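Local atomic coordinates of uncharacterized protein (Parabacteroides merdae, PDB entry 4R7F), a protein that is of unknown function but contains three immunoglobulin-like beta-sandwich domains, one region matching the first domain of type 9 secretion system plug proteins. Residues A[7-12]-A[313-318]; A[137-142]-A[389-394]; A[251-256]-A[291-296]. One frame throughout, in Å; residues are numbered along the deposited sequence.

Contact 1 (A[7-12]-A[313-318]); sequences TDVNSK and LFNNVL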
loop_
_atom_site.group_PDB
_atom_site.type_symbol
_atom_site.label_atom_id
_atom_site.label_comp_id
_atom_site.label_asym_id
_atom_site.label_seq_id
_atom_site.Cartn_x
_atom_site.Cartn_y
_atom_site.Cartn_z
ATOM N N THR A 7 -25.017 1.078 5.011
ATOM C CA THR A 7 -24.806 -0.122 5.800
ATOM C C THR A 7 -25.080 0.179 7.251
ATOM O O THR A 7 -24.430 1.046 7.846
ATOM C CB THR A 7 -23.399 -0.628 5.623
ATOM O OG1 THR A 7 -23.227 -0.962 4.238
ATOM C CG2 THR A 7 -23.142 -1.864 6.521
ATOM N N ASP A 8 -26.060 -0.529 7.791
ATOM C CA ASP A 8 -26.529 -0.359 9.170
ATOM C C ASP A 8 -27.313 -1.579 9.686
ATOM O O ASP A 8 -27.908 -2.307 8.934
ATOM C CB ASP A 8 -27.427 0.860 9.234
ATOM C CG ASP A 8 -27.602 1.400 10.644
ATOM O OD1 ASP A 8 -26.760 1.135 11.540
ATOM O OD2 ASP A 8 -28.610 2.100 10.845
ATOM N N VAL A 9 -27.252 -1.817 10.981
ATOM C CA VAL A 9 -27.952 -2.901 11.624
ATOM C C VAL A 9 -29.103 -2.328 12.443
ATOM O O VAL A 9 -28.903 -1.398 13.183
ATOM C CB VAL A 9 -27.004 -3.659 12.562
ATOM C CG1 VAL A 9 -27.761 -4.681 13.412
ATOM C CG2 VAL A 9 -25.939 -4.347 11.751
ATOM N N ASN A 10 -30.303 -2.884 12.305
ATOM C CA ASN A 10 -31.483 -2.388 12.997
ATOM C C ASN A 10 -32.082 -3.432 13.927
ATOM O O ASN A 10 -33.224 -3.318 14.285
ATOM C CB ASN A 10 -32.578 -2.002 11.980
ATOM C CG ASN A 10 -32.037 -1.202 10.823
ATOM O OD1 ASN A 10 -31.619 -0.046 10.984
ATOM N ND2 ASN A 10 -32.000 -1.820 9.653
ATOM N N SER A 11 -31.361 -4.492 14.237
ATOM C CA SER A 11 -31.883 -5.520 15.110
ATOM C C SER A 11 -30.875 -5.813 16.177
ATOM O O SER A 11 -29.704 -5.940 15.883
ATOM C CB SER A 11 -32.170 -6.789 14.337
ATOM O OG SER A 11 -32.332 -7.888 15.225
ATOM N N LYS A 12 -31.326 -5.942 17.418
ATOM C CA LYS A 12 -30.411 -6.266 18.509
ATOM C C LYS A 12 -29.858 -7.686 18.440
ATOM O O LYS A 12 -28.868 -7.971 19.128
ATOM C CB LYS A 12 -31.079 -6.033 19.829
ATOM C CG LYS A 12 -31.454 -4.583 20.017
ATOM C CD LYS A 12 -32.373 -4.404 21.204
ATOM C CE LYS A 12 -32.661 -2.941 21.470
ATOM N NZ LYS A 12 -34.001 -2.776 22.072
ATOM N N LEU A 313 -16.544 -1.470 13.479
ATOM C CA LEU A 313 -17.342 -2.088 14.554
ATOM C C LEU A 313 -18.774 -1.536 14.710
ATOM O O LEU A 313 -19.630 -2.230 15.211
ATOM C CB LEU A 313 -16.648 -1.989 15.910
ATOM C CG LEU A 313 -16.693 -0.725 16.770
ATOM C CD1 LEU A 313 -16.006 -1.018 18.108
ATOM C CD2 LEU A 313 -16.018 0.447 16.052
ATOM N N PHE A 314 -19.003 -0.283 14.325
ATOM C CA PHE A 314 -20.362 0.269 14.222
ATOM C C PHE A 314 -20.704 0.649 12.773
ATOM O O PHE A 314 -21.542 1.514 12.543
ATOM C CB PHE A 314 -20.460 1.521 15.049
ATOM C CG PHE A 314 -20.534 1.271 16.494
ATOM C CD1 PHE A 314 -21.689 0.783 17.048
ATOM C CD2 PHE A 314 -19.451 1.548 17.315
ATOM C CE1 PHE A 314 -21.770 0.572 18.405
ATOM C CE2 PHE A 314 -19.523 1.314 18.667
ATOM C CZ PHE A 314 -20.684 0.838 19.215
ATOM N N ASN A 315 -20.032 0.030 11.801
ATOM C CA ASN A 315 -20.264 0.323 10.386
ATOM C C ASN A 315 -20.068 1.804 10.055
ATOM O O ASN A 315 -20.703 2.356 9.141
ATOM C CB ASN A 315 -21.671 -0.146 10.004
ATOM C CG ASN A 315 -21.889 -1.612 10.333
ATOM O OD1 ASN A 315 -22.645 -1.978 11.252
ATOM N ND2 ASN A 315 -21.210 -2.457 9.593
ATOM N N ASN A 316 -19.195 2.460 10.815
ATOM C CA ASN A 316 -19.002 3.901 10.643
ATOM C C ASN A 316 -20.306 4.750 10.648
ATOM O O ASN A 316 -20.376 5.796 10.046
ATOM C CB ASN A 316 -18.138 4.165 9.411
ATOM C CG ASN A 316 -16.680 3.795 9.643
ATOM O OD1 ASN A 316 -16.136 3.982 10.724
ATOM N ND2 ASN A 316 -16.067 3.243 8.646
ATOM N N VAL A 317 -21.312 4.285 11.387
ATOM C CA VAL A 317 -22.543 5.031 11.616
ATOM C C VAL A 317 -22.449 5.851 12.907
ATOM O O VAL A 317 -22.103 5.338 13.967
ATOM C CB VAL A 317 -23.739 4.041 11.654
ATOM C CG1 VAL A 317 -25.076 4.702 12.020
ATOM C CG2 VAL A 317 -23.831 3.303 10.320
ATOM N N LEU A 318 -22.759 7.137 12.786
ATOM C CA LEU A 318 -22.833 8.048 13.912
ATOM C C LEU A 318 -24.302 8.205 14.222
ATOM O O LEU A 318 -25.006 8.939 13.535
ATOM C CB LEU A 318 -22.209 9.413 13.576
ATOM C CG LEU A 318 -20.764 9.327 13.073
ATOM C CD1 LEU A 318 -20.252 10.739 12.842
ATOM C CD2 LEU A 318 -19.913 8.607 14.093
HETATM O O HOH W 1 -22.601 2.804 7.042
HETATM O O HOH W 2 -24.596 -0.110 12.757
#
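Asp8 OD1 is gripped from several sides: Lys321 NZ forms a salt bridge to it, water 2 lies 2.8 Å from OD1, and the methyls of Val317 lie against it, CG2 at 3.8 Å from OD1. Water 2 also stands 3.1 Å from Asn315 OD1. It is placed to donate to both oxygens, but more acceptors surround it than it has protons, so the bonds may be shared rather than simultaneous. A second bridge is clearer, since water 1 donates to Thr7 O at 2.7 Å and to Asn315 O at 2.9 Å. No direct hydrogen bond spans the two segments. Strand 8-9 runs antiparallel to strand 129-138 in one sheet, whereas 313-318 belongs to the irregular connection between strands 305-310 and 325-327, so the contact lays a loop against the margin of a separate sheet, in keeping with a chain of several beta-sandwich domains. The rest is van der Waals contact of methyl groups with polar atoms. Val317 CG2 approaches Thr7 O to 3.4 Å, and Thr7 CG2 rests across the amide of Asn315, 3.7 Å from ND2, the two side chains crossing nearly at right angles. The Thr7 torsion (chi1 -62°) puts CG2 opposite the backbone N while bringing OG1 beside it, where OG1 bonds Cys134 N. Asn315 ND2 turns to Leu17 O in a weak hydrogen bond.

Contact 2 (A[137-142]-A[389-394]); sequences VVEPVV and RLIGVT
Glu139 and Arg389 close one end of a contact in which the tail of strand 129-138 crosses strand 389-397, an outer strand of its three-stranded antiparallel sheet that carries a classic beta bulge, Ile391 and Gly392 both facing Val378. The segments run 75° apart, so they meet as a crossing and not as a regular ladder. The tight part is apolar and backbone-led. Val138 CG1 meets Val393 CG1 at 3.6 Å, Val138 CB lies against Leu390 CG, and Glu139 N bonds Leu390 O at 3.0 Å in a nearly straight bond. Beyond it the inverse gamma turn centred on Pro140 folds the chain over Ile391 O, which accepts from Val142 N at 3.3 Å and more weakly from Val141 N. Val141 CG2 sits on Ile391 CB at 3.6 Å.

The ion pair is a firmly held polar edge. Arg389 bends at chi3 (69°), which turns the guanidinium side-on to Glu139: NE reaches OE2 at 2.8 Å and NH2 reaches OE1 at 2.8 Å, both nearly straight. Both oxygens lie near the guanidinium plane yet are met from above the carboxylate plane, the two planes being 45° apart. Ser113 OG holds OE2 as well. With an alanine in place of Arg389, Glu139 would probably lose both guanidinium bonds and its charge partner, keeping Ser113 OG on OE2. The loose, solvent side is at Pro140, which is exposed and barely touches the other segment, and at water 3, which donates to Val142 O and accepts from Val393 N at 3.1 Å.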
loop_
_atom_site.group_PDB
_atom_site.type_symbol
_atom_site.label_atom_id
_atom_site.label_comp_id
_atom_site.label_asym_id
_atom_site.label_seq_id
_atom_site.Cartn_x
_atom_site.Cartn_y
_atom_site.Cartn_z
ATOM N N VAL A 137 -21.050 -1.605 -7.597
ATOM C CA VAL A 137 -20.641 -2.387 -8.735
ATOM C C VAL A 137 -20.186 -1.445 -9.827
ATOM O O VAL A 137 -20.980 -0.597 -10.291
ATOM C CB VAL A 137 -21.815 -3.202 -9.248
ATOM C CG1 VAL A 137 -21.459 -3.871 -10.562
ATOM C CG2 VAL A 137 -22.229 -4.227 -8.195
ATOM N N VAL A 138 -18.901 -1.568 -10.207
ATOM C CA VAL A 138 -18.271 -0.660 -11.182
ATOM C C VAL A 138 -18.115 -1.317 -12.576
ATOM O O VAL A 138 -17.840 -2.507 -12.674
ATOM C CB VAL A 138 -16.928 -0.079 -10.646
ATOM C CG1 VAL A 138 -15.912 -1.145 -10.249
ATOM C CG2 VAL A 138 -16.306 0.879 -11.642
ATOM N N GLU A 139 -18.395 -0.540 -13.621
ATOM C CA GLU A 139 -18.005 -0.847 -15.010
ATOM C C GLU A 139 -16.872 0.092 -15.341
ATOM O O GLU A 139 -17.085 1.239 -15.684
ATOM C CB GLU A 139 -19.174 -0.697 -16.002
ATOM C CG GLU A 139 -19.974 0.594 -15.872
ATOM C CD GLU A 139 -21.179 0.680 -16.798
ATOM O OE1 GLU A 139 -20.999 0.434 -18.002
ATOM O OE2 GLU A 139 -22.287 1.032 -16.316
ATOM N N PRO A 140 -15.646 -0.379 -15.180
ATOM C CA PRO A 140 -14.518 0.534 -15.145
ATOM C C PRO A 140 -14.063 0.998 -16.523
ATOM O O PRO A 140 -13.075 0.533 -17.051
ATOM C CB PRO A 140 -13.429 -0.304 -14.461
ATOM C CG PRO A 140 -13.753 -1.703 -14.889
ATOM C CD PRO A 140 -15.259 -1.769 -14.860
ATOM N N VAL A 141 -14.736 1.996 -17.045
ATOM C CA VAL A 141 -14.430 2.530 -18.359
ATOM C C VAL A 141 -13.582 3.808 -18.341
ATOM O O VAL A 141 -13.214 4.307 -19.389
ATOM C CB VAL A 141 -15.727 2.746 -19.167
ATOM C CG1 VAL A 141 -16.370 1.397 -19.460
ATOM C CG2 VAL A 141 -16.692 3.695 -18.440
ATOM N N VAL A 142 -13.301 4.348 -17.157
ATOM C CA VAL A 142 -12.349 5.414 -17.050
ATOM C C VAL A 142 -11.316 5.040 -15.966
ATOM O O VAL A 142 -11.575 4.209 -15.101
ATOM C CB VAL A 142 -13.034 6.752 -16.717
ATOM C CG1 VAL A 142 -14.119 7.076 -17.724
ATOM C CG2 VAL A 142 -13.607 6.733 -15.306
ATOM N N ARG A 389 -24.771 5.337 -13.428
ATOM C CA ARG A 389 -23.734 4.320 -13.612
ATOM C C ARG A 389 -22.496 4.695 -12.857
ATOM O O ARG A 389 -22.167 5.883 -12.732
ATOM C CB ARG A 389 -23.383 4.174 -15.085
ATOM C CG ARG A 389 -24.523 3.596 -15.905
ATOM C CD ARG A 389 -24.349 3.895 -17.381
ATOM N NE ARG A 389 -23.221 3.152 -17.945
ATOM C CZ ARG A 389 -22.748 3.353 -19.173
ATOM N NH1 ARG A 389 -23.262 4.303 -19.930
ATOM N NH2 ARG A 389 -21.742 2.636 -19.647
ATOM N N LEU A 390 -21.813 3.675 -12.365
ATOM C CA LEU A 390 -20.566 3.851 -11.704
ATOM C C LEU A 390 -19.485 3.435 -12.704
ATOM O O LEU A 390 -19.297 2.250 -12.951
ATOM C CB LEU A 390 -20.552 2.993 -10.437
ATOM C CG LEU A 390 -19.260 2.944 -9.633
ATOM C CD1 LEU A 390 -18.855 4.351 -9.272
ATOM C CD2 LEU A 390 -19.354 2.089 -8.374
ATOM N N ILE A 391 -18.797 4.417 -13.276
ATOM C CA ILE A 391 -17.891 4.199 -14.389
ATOM C C ILE A 391 -16.417 4.194 -13.992
ATOM O O ILE A 391 -15.535 3.868 -14.781
ATOM C CB ILE A 391 -18.136 5.215 -15.531
ATOM C CG1 ILE A 391 -17.904 6.664 -15.116
ATOM C CG2 ILE A 391 -19.525 5.032 -16.122
ATOM C CD1 ILE A 391 -17.716 7.599 -16.299
ATOM N N GLY A 392 -16.150 4.548 -12.752
ATOM C CA GLY A 392 -14.813 4.472 -12.223
ATOM C C GLY A 392 -14.786 4.577 -10.720
ATOM O O GLY A 392 -15.612 5.283 -10.100
ATOM N N VAL A 393 -13.815 3.896 -10.123
ATOM C CA VAL A 393 -13.633 3.957 -8.704
ATOM C C VAL A 393 -12.200 3.634 -8.411
ATOM O O VAL A 393 -11.604 2.838 -9.100
ATOM C CB VAL A 393 -14.618 3.005 -7.991
ATOM C CG1 VAL A 393 -14.384 1.574 -8.409
ATOM C CG2 VAL A 393 -14.480 3.129 -6.486
ATOM N N THR A 394 -11.622 4.282 -7.410
ATOM C CA THR A 394 -10.258 3.986 -6.998
ATOM C C THR A 394 -10.087 4.348 -5.524
ATOM O O THR A 394 -10.806 5.183 -5.007
ATOM C CB THR A 394 -9.222 4.741 -7.843
ATOM O OG1 THR A 394 -7.941 4.178 -7.605
ATOM C CG2 THR A 394 -9.130 6.221 -7.481
HETATM O O HOH W 3 -11.795 3.239 -12.377
#

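Contact 3 (A[251-256]-A[291-296]); sequences VELMTD and YIVHFT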
loop_
_atom_site.group_PDB
_atom_site.type_symbol
_atom_site.label_atom_id
_atom_site.label_comp_id
_atom_site.label_asym_id
_atom_site.label_seq_id
_atom_site.Cartn_x
_atom_site.Cartn_y
_atom_site.Cartn_z
ATOM N N VAL A 251 -14.364 -7.502 28.986
ATOM C CA VAL A 251 -13.063 -6.944 28.707
ATOM C C VAL A 251 -12.953 -5.480 29.100
ATOM O O VAL A 251 -13.555 -4.627 28.454
ATOM C CB VAL A 251 -12.752 -7.040 27.230
ATOM C CG1 VAL A 251 -11.313 -6.582 26.991
ATOM C CG2 VAL A 251 -13.007 -8.461 26.738
ATOM N N GLU A 252 -12.165 -5.190 30.138
ATOM C CA GLU A 252 -11.892 -3.812 30.519
ATOM C C GLU A 252 -10.701 -3.336 29.697
ATOM O O GLU A 252 -9.589 -3.827 29.861
ATOM C CB GLU A 252 -11.614 -3.691 32.025
ATOM C CG GLU A 252 -11.809 -2.275 32.584
ATOM C CD GLU A 252 -10.868 -1.940 33.753
ATOM O OE1 GLU A 252 -10.229 -2.872 34.273
ATOM O OE2 GLU A 252 -10.758 -0.751 34.156
ATOM N N LEU A 253 -10.942 -2.399 28.786
ATOM C CA LEU A 253 -9.880 -1.836 28.010
ATOM C C LEU A 253 -9.172 -0.817 28.883
ATOM O O LEU A 253 -9.771 -0.196 29.765
ATOM C CB LEU A 253 -10.404 -1.126 26.757
ATOM C CG LEU A 253 -11.108 -1.924 25.678
ATOM C CD1 LEU A 253 -11.577 -1.041 24.513
ATOM C CD2 LEU A 253 -10.168 -2.949 25.165
HETATM N N MSE A 254 -7.886 -0.659 28.611
HETATM C CA MSE A 254 -7.082 0.383 29.206
HETATM C C MSE A 254 -7.694 1.702 28.857
HETATM O O MSE A 254 -8.410 1.840 27.857
HETATM C CB MSE A 254 -5.674 0.320 28.637
HETATM C CG MSE A 254 -4.899 -0.889 29.192
HETATM SE SE MSE A 254 -3.118 -0.893 28.353
HETATM C CE MSE A 254 -2.449 -2.438 29.387
ATOM N N THR A 255 -7.429 2.675 29.712
ATOM C CA THR A 255 -8.030 3.982 29.609
ATOM C C THR A 255 -7.449 4.738 28.422
ATOM O O THR A 255 -6.245 4.697 28.173
ATOM C CB THR A 255 -7.854 4.753 30.923
ATOM O OG1 THR A 255 -8.562 4.043 31.936
ATOM C CG2 THR A 255 -8.427 6.170 30.839
ATOM N N ASP A 256 -8.335 5.382 27.676
ATOM C CA ASP A 256 -7.928 6.197 26.544
ATOM C C ASP A 256 -7.921 7.660 26.953
ATOM O O ASP A 256 -8.712 8.042 27.803
ATOM C CB ASP A 256 -8.888 5.986 25.364
ATOM C CG ASP A 256 -8.813 4.578 24.781
ATOM O OD1 ASP A 256 -7.684 4.070 24.682
ATOM O OD2 ASP A 256 -9.867 4.008 24.366
ATOM N N TYR A 291 -17.922 -11.027 23.913
ATOM C CA TYR A 291 -17.640 -10.525 25.247
ATOM C C TYR A 291 -18.179 -9.099 25.321
ATOM O O TYR A 291 -18.354 -8.447 24.298
ATOM C CB TYR A 291 -16.131 -10.531 25.533
ATOM C CG TYR A 291 -15.430 -11.901 25.570
ATOM C CD1 TYR A 291 -16.134 -13.112 25.461
ATOM C CD2 TYR A 291 -14.049 -11.980 25.725
ATOM C CE1 TYR A 291 -15.473 -14.341 25.498
ATOM C CE2 TYR A 291 -13.393 -13.204 25.776
ATOM C CZ TYR A 291 -14.104 -14.384 25.667
ATOM O OH TYR A 291 -13.439 -15.595 25.703
ATOM N N ILE A 292 -18.463 -8.619 26.524
ATOM C CA ILE A 292 -18.804 -7.220 26.713
ATOM C C ILE A 292 -17.509 -6.449 26.768
ATOM O O ILE A 292 -16.710 -6.661 27.677
ATOM C CB ILE A 292 -19.514 -6.943 28.040
ATOM C CG1 ILE A 292 -20.792 -7.755 28.169
ATOM C CG2 ILE A 292 -19.850 -5.464 28.158
ATOM C CD1 ILE A 292 -21.816 -7.381 27.142
ATOM N N VAL A 293 -17.288 -5.549 25.814
ATOM C CA VAL A 293 -16.076 -4.734 25.865
ATOM C C VAL A 293 -16.365 -3.339 26.396
ATOM O O VAL A 293 -17.293 -2.701 25.950
ATOM C CB VAL A 293 -15.412 -4.678 24.507
ATOM C CG1 VAL A 293 -14.118 -3.897 24.578
ATOM C CG2 VAL A 293 -15.202 -6.101 24.005
ATOM N N HIS A 294 -15.536 -2.883 27.346
ATOM C CA HIS A 294 -15.729 -1.629 28.029
ATOM C C HIS A 294 -14.705 -0.619 27.586
ATOM O O HIS A 294 -13.497 -0.817 27.793
ATOM C CB HIS A 294 -15.603 -1.776 29.547
ATOM C CG HIS A 294 -16.586 -2.719 30.142
ATOM N ND1 HIS A 294 -17.765 -2.303 30.720
ATOM C CD2 HIS A 294 -16.572 -4.066 30.243
ATOM C CE1 HIS A 294 -18.438 -3.353 31.142
ATOM N NE2 HIS A 294 -17.746 -4.435 30.847
ATOM N N PHE A 295 -15.207 0.478 27.017
ATOM C CA PHE A 295 -14.358 1.572 26.531
ATOM C C PHE A 295 -14.435 2.717 27.503
ATOM O O PHE A 295 -15.522 3.023 27.993
ATOM C CB PHE A 295 -14.850 2.100 25.188
ATOM C CG PHE A 295 -14.736 1.118 24.055
ATOM C CD1 PHE A 295 -15.663 0.113 23.901
ATOM C CD2 PHE A 295 -13.746 1.254 23.115
ATOM C CE1 PHE A 295 -15.579 -0.749 22.840
ATOM C CE2 PHE A 295 -13.649 0.379 22.060
ATOM C CZ PHE A 295 -14.570 -0.619 21.918
ATOM N N THR A 296 -13.301 3.376 27.716
ATOM C CA THR A 296 -13.203 4.493 28.626
ATOM C C THR A 296 -12.363 5.577 28.006
ATOM O O THR A 296 -11.227 5.302 27.618
ATOM C CB THR A 296 -12.541 4.057 29.956
ATOM O OG1 THR A 296 -13.362 3.070 30.588
ATOM C CG2 THR A 296 -12.437 5.208 30.880
HETATM O O HOH W 4 -12.299 0.651 29.684
HETATM O O HOH W 5 -10.927 2.376 26.525
#
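Leu253 and Phe295 lie side by side and point the same way, so that Leu253 CD1 comes over one face of the phenyl ring, 3.7 Å from its centroid and 22° off the ring normal: a CH-pi contact set slightly toward the rim. The torsion at Leu253 (chi1 -64°) swings CG to the side opposite the carbonyl carbon, and CG then meets Val293 CG1 at 3.8 Å, crossing it at a slant. At the start of the segments the orientation changes, for Val251 CG2 touches Tyr291 at the ring edge, 3.8 Å from CD2. The backbones beneath form a parallel ladder: the axes of 251-253 and 291-296 approach to 4.9 Å and their N-to-C directions differ by 18°. Val251 N bonds Ile292 O, His294 N bonds Val251 O, and Leu253 N bonds His294 O at 3.2 Å. This is the one parallel pairing in a five-stranded sheet that is otherwise antiparallel. Met227, on a strand of another sheet, touches Leu253, Val293 and Phe295, consistent with the interior of an immunoglobulin-like beta-sandwich, and Tyr346 meets the Phe295 ring edge-to-face. The other face of the ladder carries Glu252 and His294. The imidazole edge of His294 is directed at Val251 O, while its NE2 bonds Asn250 OD1. Past the strand, Asp256 N donates to Thr296 O at 2.9 Å, and the Asp256 carboxylate bonds His238, Tyr346 and Tyr348. Water 4 donates to Leu253 O and His294 O and takes the hydroxyl proton of Thr296 OG1 at 2.8 Å.

Contact 1 is a surface contact and depends on water, whereas contacts 2 and 3 are partly buried and rest on direct backbone bonds with apolar side chains. Contact 3 joins neighbouring strands within one sheet; contact 1 sets a loop against strand 8-9, and contact 2 joins strands of two different sheets. Contacts 1 and 2 both draw on the sheet that holds strands 8-9 and 129-138, but their centres are 27 Å apart and they do not touch. Contact 2 alone has a salt bridge across its segments. Contacts 1 and 3 meet where Leu313 CD1 packs at 4.1 Å from Phe295 CZ, while contacts 2 and 3 lie on opposite sides of the chain's centre, with centres 41 Å apart.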